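Local coordinates for mandelate racemase / muconate lactonizing enzyme, C-terminal domain protein (Pseudovibrio sp. JE062, PDB 4JHM) that is of undetermined function but belongs to the enolase superfamily, pairing an alpha+beta N-terminal domain with a TIM-barrel-like C-terminal domain, at residues 309-312 with 313-317. Numbering follows the deposited sequence.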
loop_
_atom_site.group_PDB
_atom_site.type_symbol
_atom_site.label_atom_id
_atom_site.label_comp_id
_atom_site.label_asym_id
_atom_site.label_seq_id
_atom_site.Cartn_x
_atom_site.Cartn_y
_atom_site.Cartn_z
ATOM N N ALA A 309 -10.633 25.476 -30.819
ATOM C CA ALA A 309 -9.864 24.236 -30.755
ATOM C C ALA A 309 -10.351 23.336 -29.628
ATOM O O ALA A 309 -10.556 22.141 -29.823
ATOM C CB ALA A 309 -8.386 24.544 -30.571
ATOM N N ASN A 310 -10.527 23.925 -28.449
ATOM C CA ASN A 310 -11.009 23.199 -27.282
ATOM C C ASN A 310 -12.494 22.876 -27.396
ATOM O O ASN A 310 -12.927 21.760 -27.098
ATOM C CB ASN A 310 -10.760 24.018 -26.012
ATOM C CG ASN A 310 -9.283 24.272 -25.756
ATOM O OD1 ASN A 310 -8.553 23.382 -25.318
ATOM N ND2 ASN A 310 -8.840 25.496 -26.014
ATOM N N LEU A 311 -13.280 23.855 -27.827
ATOM C CA LEU A 311 -14.719 23.665 -27.927
ATOM C C LEU A 311 -15.033 22.437 -28.779
ATOM O O LEU A 311 -15.938 21.660 -28.463
ATOM C CB LEU A 311 -15.388 24.908 -28.516
ATOM C CG LEU A 311 -16.865 24.754 -28.898
ATOM C CD1 LEU A 311 -17.710 24.304 -27.716
ATOM C CD2 LEU A 311 -17.405 26.057 -29.461
ATOM N N HIS A 312 -14.278 22.263 -29.857
ATOM C CA HIS A 312 -14.531 21.175 -30.787
ATOM C C HIS A 312 -14.317 19.822 -30.129
ATOM O O HIS A 312 -15.155 18.925 -30.217
ATOM C CB HIS A 312 -13.642 21.311 -32.023
ATOM C CG HIS A 312 -14.230 22.181 -33.085
ATOM N ND1 HIS A 312 -15.272 21.769 -33.885
ATOM C CD2 HIS A 312 -13.932 23.443 -33.473
ATOM C CE1 HIS A 312 -15.588 22.738 -34.725
ATOM N NE2 HIS A 312 -14.790 23.764 -34.496
ATOM N N VAL A 313 -13.187 19.680 -29.462
ATOM C CA VAL A 313 -12.876 18.439 -28.787
ATOM C C VAL A 313 -13.955 18.132 -27.750
ATOM O O VAL A 313 -14.388 16.991 -27.622
ATOM C CB VAL A 313 -11.485 18.509 -28.130
ATOM C CG1 VAL A 313 -11.133 17.185 -27.475
ATOM C CG2 VAL A 313 -10.439 18.885 -29.169
ATOM N N ALA A 314 -14.406 19.155 -27.028
ATOM C CA ALA A 314 -15.422 18.970 -25.988
ATOM C C ALA A 314 -16.772 18.551 -26.578
ATOM O O ALA A 314 -17.562 17.883 -25.917
ATOM C CB ALA A 314 -15.572 20.235 -25.151
ATOM N N LEU A 315 -17.034 18.944 -27.819
ATOM C CA LEU A 315 -18.280 18.562 -28.485
ATOM C C LEU A 315 -18.228 17.121 -29.001
ATOM O O LEU A 315 -19.264 16.502 -29.239
ATOM C CB LEU A 315 -18.597 19.528 -29.630
ATOM C CG LEU A 315 -19.454 20.748 -29.265
ATOM C CD1 LEU A 315 -19.165 21.273 -27.868
ATOM C CD2 LEU A 315 -19.251 21.849 -30.288
ATOM N N ALA A 316 -17.019 16.590 -29.150
ATOM C CA ALA A 316 -16.833 15.235 -29.654
ATOM C C ALA A 316 -16.996 14.180 -28.557
ATOM O O ALA A 316 -17.204 13.007 -28.849
ATOM C CB ALA A 316 -15.466 15.109 -30.307
ATOM N N HIS A 317 -16.898 14.599 -27.300
ATOM C CA HIS A 317 -17.036 13.686 -26.169
ATOM C C HIS A 317 -18.126 14.181 -25.220
ATOM O O HIS A 317 -18.608 15.304 -25.352
ATOM C CB HIS A 317 -15.705 13.566 -25.422
ATOM C CG HIS A 317 -14.554 13.164 -26.293
ATOM N ND1 HIS A 317 -14.201 11.847 -26.502
ATOM C CD2 HIS A 317 -13.673 13.905 -27.007
ATOM C CE1 HIS A 317 -13.154 11.797 -27.308
ATOM N NE2 HIS A 317 -12.814 13.032 -27.628
#
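Leu311 and Leu315, one turn apart near the C-terminal end of helix 304-316, bring their side chains together in an i, i+4 contact at a buried stretch of this helix in the enolase-type barrel domain. Leu311 holds CG anti to its own nitrogen (chi1 170°), which carries the branch toward the next turn, where its CD1 lies 3.4 Å from CD1 of Leu315. The two leucines meet at an oblique angle, and both also rest on Ile134 of strand 133-139, so this face of the helix packs against the barrel wall.

Val313 points to another flank, against Ile279, Leu282 and Phe286 of helix 279-291, and its CG2 turns back to within 3.3 Å of Ala309 O. The contact thins at the helix end, still buried: Ala316 adds little beyond CB near His312 O, and the His317 ring instead stacks on Phe286 and bonds Asn283 OD1 through NE2.

The polar side chains of Asn310 and His312 reach partners elsewhere in the chain: Asn310 bonds to Thr306 O, Asp272 OD1 and Ala273 N, and His312 uses ND1 for Tyr124 N and NE2 for Leu356 O.

The backbone bonding slackens toward the helix end. Ala314 N donates to Asn310 O at 3.0 Å with an N-H...O angle of 162°, whereas Leu315 N reaches Leu311 O at a more bent N-H...O angle of 136°. Last comes His312 O, which receives two weak bonds, from Leu315 N at 3.0 Å and from Ala316 N at 3.2 Å.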